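Local coordinates for spike protein P1 (PDB 2VVE), which serves as the receptor-binding spike at the fivefold vertices of bacteriophage PM2, its C-terminal part carrying the receptor-binding activity, at residues F90-K98 / N111-D119; P206-A215 / W223-V234. One frame throughout, in Å; residues are numbered along the deposited sequence.

Contact 1: F90-K98 / N111-D119; sequences FKEYSARAK and NNVPFFDID
Phe90 and Phe116 meet between two sheets, their CA atoms 7.1 Å apart. Segments 90-98 and 111-119 share no backbone hydrogen bond. At the other end Lys98 approaches Val113, CA to CA 6.5 Å. Phe90 and Lys91 form a classic beta bulge opposite Val234, and both direct their side chains at the second segment. The two phenylalanine rings are nearly parallel, planes at 22°, but slid apart with little overlap. Phe90 CB lies over one face of the Phe116 ring, 3.9 Å from its centroid, a CH-pi contact. Phe90 CE1 reaches Ile118 CG1 at 3.9 Å. The rings meet inside a beta sandwich, with strand 88-91 in one sheet and strand 116-120 in the other. Lys91 CG packs on Phe116 CB, and the bend at chi2 (-74°) brings CE back to the same atom. One water joins Tyr93 OH to Phe115 O; a second donates to that carbonyl and accepts a weak bond from Lys91 NZ. Tyr93 CE1 packs on Pro114 CB. Asn112 is the C-prime residue of a Schellman motif ending helix 105-110. Lys98, extended beyond CG, donates from NZ to Asn112 O at 2.9 Å, from above the carbonyl plane, and weakly to Asn111 O.

Contact 2: P206-A215 / W223-V234; sequences PVETELDYDA and WYDESFTTFIEV. With CA (calcium ion), chain C.
Pro206 and Phe231 form the tight, buried end of this contact. Pro206 CB sits over the centre of the Phe231 ring, 3.5 Å from the centroid and 5° off its normal, a CH-pi contact. Val207 O meets the same ring at its edge, 3.5 Å from CZ. Thr229 OG1 donates to Glu208 OE1 at 2.6 Å, on the anti side of the carboxylate. The bend at chi2 (53°) turns this buried carboxylate back, so that OE2 accepts from Glu210 N. OE2 also accepts from Lys154 N, and Thr229 OG1 has a second partner in His137. Strands 206-208 and 229-234 run nearly antiparallel at 158°, yet belong to facing sheets of a beta sandwich. Ser227 OG, in an ST turn, accepts from Thr229 N, hydrogen-bonds Ala97 O and touches Glu208 CB. The looser side holds the partly exposed Thr209, Leu211 and Trp223. Leu211 CD2 lies over the five-membered indole ring, 3.7 Å from its centroid, while Thr209 O meets the indole edge. Next in the chain, buried Asp212 N-caps helix 213-219 through OD1, which accepts from Asp214 N. Asp212 chelates the calcium ion with both oxygens. Asp214 OD2 binds it at 2.3 Å, and Ser150 O and three waters also bind.

From the N terminus the chain first builds strands 11-19 to 78-81, in two other sheets, and then strand 88-91 enters contact 1. The chain passes through helix 105-110, and the return of segment 111-119 closes that loop. After strands of both sheets the chain reaches 206-215. Helix 213-219 starts within it and leads toward 223-234, which closes contact 2. The loops are in series, not nested. In space they join: strand 88-91 neighbours 229-236 in one sheet, and 116-120 neighbours 200-208 in the other. Each contact thus bridges the same two sheets. They also touch: Ala97 N probably hydrogen-bonds to Thr229 O, and Arg96 NE to Ser227 O. Phe116 touches both Pro206 and Val234.

Contact 1: F90-K98 / N111-D119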
loop_
_atom_site.group_PDB
_atom_site.type_symbol
_atom_site.label_atom_id
_atom_site.label_comp_id
_atom_site.label_asym_id
_atom_site.label_seq_id
_atom_site.Cartn_x
_atom_site.Cartn_y
_atom_site.Cartn_z
ATOM N N PHE A 90 -7.706 -28.133 6.391
ATOM C CA PHE A 90 -8.532 -26.964 6.148
ATOM C C PHE A 90 -9.281 -26.560 7.403
ATOM O O PHE A 90 -9.265 -25.392 7.795
ATOM C CB PHE A 90 -9.489 -27.212 4.990
ATOM C CG PHE A 90 -8.803 -27.325 3.655
ATOM C CD1 PHE A 90 -8.272 -26.199 3.041
ATOM C CD2 PHE A 90 -8.691 -28.560 3.018
ATOM C CE1 PHE A 90 -7.643 -26.293 1.812
ATOM C CE2 PHE A 90 -8.061 -28.666 1.772
ATOM C CZ PHE A 90 -7.533 -27.531 1.172
ATOM N N LYS A 91 -9.937 -27.540 8.025
ATOM C CA LYS A 91 -10.744 -27.311 9.208
ATOM C C LYS A 91 -10.794 -28.583 10.035
ATOM O O LYS A 91 -10.661 -29.703 9.507
ATOM C CB LYS A 91 -12.193 -26.947 8.826
ATOM C CG LYS A 91 -12.420 -25.551 8.280
ATOM C CD LYS A 91 -12.339 -24.476 9.368
ATOM C CE LYS A 91 -12.521 -23.104 8.742
ATOM N NZ LYS A 91 -12.129 -21.964 9.629
ATOM N N GLU A 92 -10.978 -28.402 11.335
ATOM C CA GLU A 92 -11.406 -29.492 12.208
ATOM C C GLU A 92 -12.646 -29.007 12.922
ATOM O O GLU A 92 -12.654 -27.906 13.475
ATOM C CB GLU A 92 -10.313 -29.878 13.203
ATOM C CG GLU A 92 -9.069 -30.440 12.546
ATOM C CD GLU A 92 -7.926 -30.626 13.515
ATOM O OE1 GLU A 92 -7.960 -31.596 14.298
ATOM O OE2 GLU A 92 -6.991 -29.803 13.483
ATOM N N TYR A 93 -13.704 -29.811 12.884
ATOM C CA TYR A 93 -14.954 -29.442 13.527
ATOM C C TYR A 93 -15.291 -30.397 14.660
ATOM O O TYR A 93 -15.102 -31.613 14.539
ATOM C CB TYR A 93 -16.100 -29.454 12.520
ATOM C CG TYR A 93 -15.979 -28.460 11.396
ATOM C CD1 TYR A 93 -16.250 -27.103 11.604
ATOM C CD2 TYR A 93 -15.646 -28.876 10.106
ATOM C CE1 TYR A 93 -16.169 -26.180 10.554
ATOM C CE2 TYR A 93 -15.562 -27.962 9.054
ATOM C CZ TYR A 93 -15.823 -26.620 9.287
ATOM O OH TYR A 93 -15.742 -25.712 8.253
ATOM N N SER A 94 -15.787 -29.838 15.758
ATOM C CA SER A 94 -16.370 -30.637 16.824
ATOM C C SER A 94 -17.898 -30.549 16.777
ATOM O O SER A 94 -18.583 -31.440 17.278
ATOM C CB SER A 94 -15.844 -30.199 18.193
ATOM O OG SER A 94 -16.164 -28.848 18.452
ATOM N N ALA A 95 -18.420 -29.482 16.164
ATOM C CA ALA A 95 -19.863 -29.281 16.030
ATOM C C ALA A 95 -20.447 -30.171 14.947
ATOM O O ALA A 95 -19.846 -30.339 13.886
ATOM C CB ALA A 95 -20.169 -27.830 15.720
ATOM N N ARG A 96 -21.626 -30.724 15.214
ATOM C CA ARG A 96 -22.337 -31.527 14.215
ATOM C C ARG A 96 -22.637 -30.680 12.978
ATOM O O ARG A 96 -23.022 -29.509 13.098
ATOM C CB ARG A 96 -23.638 -32.052 14.809
ATOM C CG ARG A 96 -23.428 -33.070 15.941
ATOM C CD ARG A 96 -24.586 -33.095 16.927
ATOM N NE ARG A 96 -25.863 -33.365 16.270
ATOM C CZ ARG A 96 -27.043 -33.423 16.886
ATOM N NH1 ARG A 96 -27.142 -33.249 18.207
ATOM N NH2 ARG A 96 -28.130 -33.668 16.177
ATOM N N ALA A 97 -22.491 -31.284 11.800
ATOM C CA ALA A 97 -22.735 -30.583 10.540
ATOM C C ALA A 97 -24.241 -30.428 10.325
ATOM O O ALA A 97 -25.027 -31.262 10.784
ATOM C CB ALA A 97 -22.129 -31.354 9.391
ATOM N N LYS A 98 -24.641 -29.378 9.614
ATOM C CA LYS A 98 -26.069 -29.173 9.332
ATOM C C LYS A 98 -26.593 -29.939 8.119
ATOM O O LYS A 98 -25.851 -30.200 7.157
ATOM C CB LYS A 98 -26.405 -27.680 9.226
ATOM C CG LYS A 98 -26.120 -26.945 10.536
ATOM C CD LYS A 98 -26.257 -25.447 10.448
ATOM C CE LYS A 98 -26.080 -24.867 11.847
ATOM N NZ LYS A 98 -26.271 -23.394 11.933
ATOM N N ASN A 111 -27.976 -19.185 6.855
ATOM C CA ASN A 111 -28.459 -20.154 7.822
ATOM C C ASN A 111 -27.318 -20.755 8.633
ATOM O O ASN A 111 -27.469 -21.811 9.264
ATOM C CB ASN A 111 -29.275 -21.226 7.106
ATOM C CG ASN A 111 -30.682 -20.759 6.801
ATOM O OD1 ASN A 111 -31.541 -20.739 7.690
ATOM N ND2 ASN A 111 -30.928 -20.361 5.550
ATOM N N ASN A 112 -26.192 -20.045 8.627
ATOM C CA ASN A 112 -25.030 -20.376 9.443
ATOM C C ASN A 112 -24.470 -21.770 9.236
ATOM O O ASN A 112 -24.145 -22.459 10.210
ATOM C CB ASN A 112 -25.333 -20.125 10.928
ATOM C CG ASN A 112 -25.505 -18.645 11.238
ATOM O OD1 ASN A 112 -25.116 -17.782 10.447
ATOM N ND2 ASN A 112 -26.090 -18.347 12.387
ATOM N N VAL A 113 -24.365 -22.187 7.971
ATOM C CA VAL A 113 -23.632 -23.410 7.636
ATOM C C VAL A 113 -22.137 -23.053 7.534
ATOM O O VAL A 113 -21.749 -22.291 6.640
ATOM C CB VAL A 113 -24.147 -24.048 6.308
ATOM C CG1 VAL A 113 -23.330 -25.317 5.946
ATOM C CG2 VAL A 113 -25.657 -24.341 6.380
ATOM N N PRO A 114 -21.295 -23.562 8.468
ATOM C CA PRO A 114 -19.862 -23.268 8.397
ATOM C C PRO A 114 -19.212 -23.649 7.076
ATOM O O PRO A 114 -19.534 -24.686 6.476
ATOM C CB PRO A 114 -19.276 -24.080 9.560
ATOM C CG PRO A 114 -20.396 -24.126 10.553
ATOM C CD PRO A 114 -21.607 -24.350 9.673
ATOM N N PHE A 115 -18.306 -22.795 6.629
ATOM C CA PHE A 115 -17.590 -23.018 5.380
ATOM C C PHE A 115 -16.096 -22.758 5.553
ATOM O O PHE A 115 -15.632 -22.238 6.586
ATOM C CB PHE A 115 -18.157 -22.103 4.274
ATOM C CG PHE A 115 -18.029 -20.629 4.576
ATOM C CD1 PHE A 115 -16.816 -19.958 4.388
ATOM C CD2 PHE A 115 -19.125 -19.915 5.068
ATOM C CE1 PHE A 115 -16.706 -18.596 4.675
ATOM C CE2 PHE A 115 -19.024 -18.556 5.358
ATOM C CZ PHE A 115 -17.811 -17.896 5.164
ATOM N N PHE A 116 -15.333 -23.126 4.533
ATOM C CA PHE A 116 -13.944 -22.699 4.441
ATOM C C PHE A 116 -13.670 -22.419 2.972
ATOM O O PHE A 116 -14.403 -22.889 2.103
ATOM C CB PHE A 116 -12.993 -23.753 5.028
ATOM C CG PHE A 116 -12.959 -25.045 4.255
ATOM C CD1 PHE A 116 -12.023 -25.224 3.236
ATOM C CD2 PHE A 116 -13.868 -26.064 4.523
ATOM C CE1 PHE A 116 -11.971 -26.404 2.508
ATOM C CE2 PHE A 116 -13.837 -27.254 3.790
ATOM C CZ PHE A 116 -12.886 -27.417 2.778
ATOM N N ASP A 117 -12.618 -21.659 2.700
ATOM C CA ASP A 117 -12.267 -21.304 1.331
ATOM C C ASP A 117 -10.998 -22.046 0.894
ATOM O O ASP A 117 -10.082 -22.257 1.699
ATOM C CB ASP A 117 -12.046 -19.786 1.199
ATOM C CG ASP A 117 -13.337 -18.975 1.340
ATOM O OD1 ASP A 117 -14.432 -19.509 1.074
ATOM O OD2 ASP A 117 -13.256 -17.784 1.716
ATOM N N ILE A 118 -10.964 -22.445 -0.376
ATOM C CA ILE A 118 -9.733 -22.957 -0.994
ATOM C C ILE A 118 -9.284 -21.940 -2.036
ATOM O O ILE A 118 -10.018 -21.649 -2.979
ATOM C CB ILE A 118 -9.920 -24.338 -1.679
ATOM C CG1 ILE A 118 -10.505 -25.364 -0.705
ATOM C CG2 ILE A 118 -8.587 -24.829 -2.295
ATOM C CD1 ILE A 118 -10.905 -26.688 -1.372
ATOM N N ASP A 119 -8.077 -21.413 -1.862
ATOM C CA ASP A 119 -7.505 -20.508 -2.854
ATOM C C ASP A 119 -6.692 -21.330 -3.843
ATOM O O ASP A 119 -5.574 -21.768 -3.533
ATOM C CB ASP A 119 -6.653 -19.434 -2.170
ATOM C CG ASP A 119 -6.211 -18.331 -3.119
ATOM O OD1 ASP A 119 -6.673 -18.293 -4.281
ATOM O OD2 ASP A 119 -5.395 -17.491 -2.689
HETATM O O HOH W 1 -13.997 -20.348 7.377
HETATM O O HOH W 2 -15.884 -23.028 9.129
#

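Contact 2: P206-A215 / W223-V234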
loop_
_atom_site.group_PDB
_atom_site.type_symbol
_atom_site.label_atom_id
_atom_site.label_comp_id
_atom_site.label_asym_id
_atom_site.label_seq_id
_atom_site.Cartn_x
_atom_site.Cartn_y
_atom_site.Cartn_z
ATOM N N PRO A 206 -19.084 -28.076 4.063
ATOM C CA PRO A 206 -19.276 -29.479 4.444
ATOM C C PRO A 206 -20.670 -29.679 5.048
ATOM O O PRO A 206 -21.018 -29.042 6.054
ATOM C CB PRO A 206 -18.163 -29.723 5.484
ATOM C CG PRO A 206 -17.216 -28.555 5.348
ATOM C CD PRO A 206 -18.107 -27.407 4.944
ATOM N N VAL A 207 -21.464 -30.549 4.425
ATOM C CA VAL A 207 -22.866 -30.728 4.817
ATOM C C VAL A 207 -23.317 -32.177 4.859
ATOM O O VAL A 207 -22.680 -33.061 4.256
ATOM C CB VAL A 207 -23.834 -29.975 3.845
ATOM C CG1 VAL A 207 -23.490 -28.496 3.770
ATOM C CG2 VAL A 207 -23.827 -30.614 2.454
ATOM N N GLU A 208 -24.432 -32.414 5.561
ATOM C CA GLU A 208 -25.173 -33.672 5.436
ATOM C C GLU A 208 -26.317 -33.464 4.420
ATOM O O GLU A 208 -27.130 -32.552 4.592
ATOM C CB GLU A 208 -25.726 -34.099 6.803
ATOM C CG GLU A 208 -26.588 -35.377 6.752
ATOM C CD GLU A 208 -25.879 -36.547 6.061
ATOM O OE1 GLU A 208 -24.840 -37.033 6.585
ATOM O OE2 GLU A 208 -26.365 -36.982 4.991
ATOM N N THR A 209 -26.385 -34.300 3.379
ATOM C CA THR A 209 -27.370 -34.103 2.294
ATOM C C THR A 209 -28.655 -34.905 2.481
ATOM O O THR A 209 -29.647 -34.685 1.776
ATOM C CB THR A 209 -26.801 -34.437 0.883
ATOM O OG1 THR A 209 -26.472 -35.830 0.806
ATOM C CG2 THR A 209 -25.583 -33.590 0.553
ATOM N N GLU A 210 -28.620 -35.864 3.402
ATOM C CA GLU A 210 -29.721 -36.803 3.562
ATOM C C GLU A 210 -30.447 -36.480 4.856
ATOM O O GLU A 210 -29.853 -36.519 5.935
ATOM C CB GLU A 210 -29.196 -38.249 3.560
ATOM C CG GLU A 210 -30.262 -39.333 3.688
ATOM C CD GLU A 210 -31.099 -39.503 2.436
ATOM O OE1 GLU A 210 -30.542 -39.422 1.319
ATOM O OE2 GLU A 210 -32.319 -39.733 2.576
ATOM N N LEU A 211 -31.727 -36.125 4.732
ATOM C CA LEU A 211 -32.581 -35.906 5.887
ATOM C C LEU A 211 -33.481 -37.142 6.013
ATOM O O LEU A 211 -34.446 -37.300 5.263
ATOM C CB LEU A 211 -33.390 -34.606 5.728
ATOM C CG LEU A 211 -34.406 -34.212 6.816
ATOM C CD1 LEU A 211 -33.750 -34.084 8.188
ATOM C CD2 LEU A 211 -35.108 -32.921 6.444
ATOM N N ASP A 212 -33.129 -38.021 6.948
ATOM C CA ASP A 212 -33.772 -39.327 7.088
ATOM C C ASP A 212 -35.181 -39.167 7.652
ATOM O O ASP A 212 -35.397 -38.403 8.589
ATOM C CB ASP A 212 -32.914 -40.242 7.975
ATOM C CG ASP A 212 -33.397 -41.680 7.986
ATOM O OD1 ASP A 212 -34.465 -41.952 8.572
ATOM O OD2 ASP A 212 -32.700 -42.554 7.421
ATOM N N TYR A 213 -36.130 -39.887 7.057
ATOM C CA TYR A 213 -37.531 -39.873 7.483
ATOM C C TYR A 213 -37.687 -40.091 8.991
ATOM O O TYR A 213 -38.492 -39.415 9.647
ATOM C CB TYR A 213 -38.319 -40.927 6.691
ATOM C CG TYR A 213 -39.737 -41.166 7.166
ATOM C CD1 TYR A 213 -40.773 -40.315 6.783
ATOM C CD2 TYR A 213 -40.044 -42.251 7.990
ATOM C CE1 TYR A 213 -42.076 -40.532 7.215
ATOM C CE2 TYR A 213 -41.343 -42.477 8.431
ATOM C CZ TYR A 213 -42.355 -41.615 8.038
ATOM O OH TYR A 213 -43.646 -41.831 8.467
ATOM N N ASP A 214 -36.908 -41.031 9.525
ATOM C CA ASP A 214 -36.974 -41.412 10.932
ATOM C C ASP A 214 -36.527 -40.293 11.865
ATOM O O ASP A 214 -37.053 -40.158 12.968
ATOM C CB ASP A 214 -36.146 -42.670 11.174
ATOM C CG ASP A 214 -36.656 -43.866 10.380
ATOM O OD1 ASP A 214 -37.872 -44.144 10.401
ATOM O OD2 ASP A 214 -35.831 -44.537 9.736
ATOM N N ALA A 215 -35.561 -39.496 11.406
ATOM C CA ALA A 215 -35.074 -38.329 12.136
ATOM C C ALA A 215 -36.141 -37.244 12.196
ATOM O O ALA A 215 -36.301 -36.587 13.221
ATOM C CB ALA A 215 -33.791 -37.781 11.492
ATOM N N TRP A 223 -34.282 -29.299 7.641
ATOM C CA TRP A 223 -33.162 -28.645 6.965
ATOM C C TRP A 223 -32.544 -27.528 7.810
ATOM O O TRP A 223 -33.258 -26.789 8.499
ATOM C CB TRP A 223 -33.579 -28.152 5.575
ATOM C CG TRP A 223 -34.032 -29.302 4.704
ATOM C CD1 TRP A 223 -35.296 -29.575 4.311
ATOM C CD2 TRP A 223 -33.208 -30.354 4.177
ATOM N NE1 TRP A 223 -35.328 -30.722 3.542
ATOM C CE2 TRP A 223 -34.054 -31.223 3.451
ATOM C CE3 TRP A 223 -31.833 -30.638 4.241
ATOM C CZ2 TRP A 223 -33.575 -32.369 2.790
ATOM C CZ3 TRP A 223 -31.351 -31.776 3.580
ATOM C CH2 TRP A 223 -32.229 -32.631 2.867
ATOM N N TYR A 224 -31.212 -27.446 7.762
ATOM C CA TYR A 224 -30.391 -26.484 8.527
ATOM C C TYR A 224 -30.236 -26.819 10.024
ATOM O O TYR A 224 -29.489 -26.142 10.739
ATOM C CB TYR A 224 -30.848 -25.022 8.310
ATOM C CG TYR A 224 -30.793 -24.550 6.866
ATOM C CD1 TYR A 224 -29.591 -24.574 6.152
ATOM C CD2 TYR A 224 -31.931 -24.062 6.221
ATOM C CE1 TYR A 224 -29.522 -24.134 4.844
ATOM C CE2 TYR A 224 -31.877 -23.623 4.897
ATOM C CZ TYR A 224 -30.665 -23.670 4.216
ATOM O OH TYR A 224 -30.574 -23.241 2.916
ATOM N N ASP A 225 -30.920 -27.868 10.495
ATOM C CA ASP A 225 -30.711 -28.377 11.860
ATOM C C ASP A 225 -29.415 -29.167 11.899
ATOM O O ASP A 225 -28.910 -29.581 10.853
ATOM C CB ASP A 225 -31.840 -29.327 12.285
ATOM C CG ASP A 225 -33.126 -28.600 12.700
ATOM O OD1 ASP A 225 -33.131 -27.361 12.848
ATOM O OD2 ASP A 225 -34.145 -29.291 12.865
ATOM N N GLU A 226 -28.892 -29.404 13.100
ATOM C CA GLU A 226 -27.711 -30.255 13.258
ATOM C C GLU A 226 -28.056 -31.725 12.993
ATOM O O GLU A 226 -29.039 -32.251 13.520
ATOM C CB GLU A 226 -27.051 -30.041 14.623
ATOM C CG GLU A 226 -26.376 -28.665 14.728
ATOM C CD GLU A 226 -25.342 -28.551 15.847
ATOM O OE1 GLU A 226 -25.519 -29.173 16.917
ATOM O OE2 GLU A 226 -24.347 -27.816 15.648
ATOM N N SER A 227 -27.262 -32.350 12.130
ATOM C CA SER A 227 -27.474 -33.731 11.696
ATOM C C SER A 227 -26.809 -34.701 12.663
ATOM O O SER A 227 -26.439 -34.317 13.770
ATOM C CB SER A 227 -26.956 -33.935 10.265
ATOM O OG SER A 227 -25.541 -33.889 10.211
ATOM N N PHE A 228 -26.686 -35.962 12.247
ATOM C CA PHE A 228 -25.908 -36.945 12.987
ATOM C C PHE A 228 -24.490 -37.083 12.420
ATOM O O PHE A 228 -23.784 -38.036 12.730
ATOM C CB PHE A 228 -26.616 -38.301 12.950
ATOM C CG PHE A 228 -28.020 -38.253 13.458
ATOM C CD1 PHE A 228 -28.277 -38.133 14.823
ATOM C CD2 PHE A 228 -29.089 -38.342 12.576
ATOM C CE1 PHE A 228 -29.597 -38.094 15.297
ATOM C CE2 PHE A 228 -30.403 -38.292 13.034
ATOM C CZ PHE A 228 -30.654 -38.171 14.405
ATOM N N THR A 229 -24.071 -36.110 11.614
ATOM C CA THR A 229 -22.801 -36.181 10.893
ATOM C C THR A 229 -21.879 -35.065 11.337
ATOM O O THR A 229 -22.308 -33.921 11.416
ATOM C CB THR A 229 -23.063 -36.082 9.365
ATOM O OG1 THR A 229 -23.828 -37.229 8.952
ATOM C CG2 THR A 229 -21.755 -36.025 8.559
ATOM N N THR A 230 -20.623 -35.413 11.634
ATOM C CA THR A 230 -19.601 -34.432 12.007
ATOM C C THR A 230 -18.352 -34.564 11.131
ATOM O O THR A 230 -17.799 -35.666 10.969
ATOM C CB THR A 230 -19.197 -34.570 13.505
ATOM O OG1 THR A 230 -20.357 -34.451 14.338
ATOM C CG2 THR A 230 -18.158 -33.495 13.907
ATOM N N PHE A 231 -17.902 -33.439 10.580
ATOM C CA PHE A 231 -16.657 -33.409 9.798
ATOM C C PHE A 231 -15.457 -33.209 10.724
ATOM O O PHE A 231 -14.953 -32.101 10.895
ATOM C CB PHE A 231 -16.699 -32.344 8.692
ATOM C CG PHE A 231 -17.662 -32.665 7.585
ATOM C CD1 PHE A 231 -17.212 -33.229 6.400
ATOM C CD2 PHE A 231 -19.022 -32.423 7.739
ATOM C CE1 PHE A 231 -18.111 -33.548 5.367
ATOM C CE2 PHE A 231 -19.930 -32.738 6.723
ATOM C CZ PHE A 231 -19.474 -33.295 5.532
ATOM N N ILE A 232 -15.021 -34.308 11.333
ATOM C CA ILE A 232 -13.909 -34.300 12.290
ATOM C C ILE A 232 -12.665 -33.545 11.763
ATOM O O ILE A 232 -12.078 -32.703 12.467
ATOM C CB ILE A 232 -13.550 -35.755 12.706
ATOM C CG1 ILE A 232 -14.750 -36.422 13.412
ATOM C CG2 ILE A 232 -12.289 -35.792 13.563
ATOM C CD1 ILE A 232 -15.168 -35.737 14.717
ATOM N N GLU A 233 -12.295 -33.830 10.517
ATOM C CA GLU A 233 -11.167 -33.178 9.869
ATOM C C GLU A 233 -11.436 -33.076 8.370
ATOM O O GLU A 233 -11.875 -34.035 7.761
ATOM C CB GLU A 233 -9.896 -33.996 10.120
ATOM C CG GLU A 233 -8.602 -33.310 9.709
ATOM C CD GLU A 233 -7.419 -34.267 9.673
ATOM O OE1 GLU A 233 -7.601 -35.481 9.942
ATOM O OE2 GLU A 233 -6.306 -33.799 9.362
ATOM N N VAL A 234 -11.218 -31.897 7.797
ATOM C CA VAL A 234 -11.252 -31.721 6.344
ATOM C C VAL A 234 -9.822 -31.375 5.913
ATOM O O VAL A 234 -9.219 -30.416 6.421
ATOM C CB VAL A 234 -12.239 -30.620 5.895
ATOM C CG1 VAL A 234 -12.269 -30.529 4.353
ATOM C CG2 VAL A 234 -13.651 -30.886 6.474
HETATM CA CA CA C . -34.184 -44.443 8.137
HETATM O O HOH W 3 -32.712 -45.409 7.023
HETATM O O HOH W 4 -35.704 -43.961 6.354
HETATM O O HOH W 5 -35.011 -46.673 7.887
#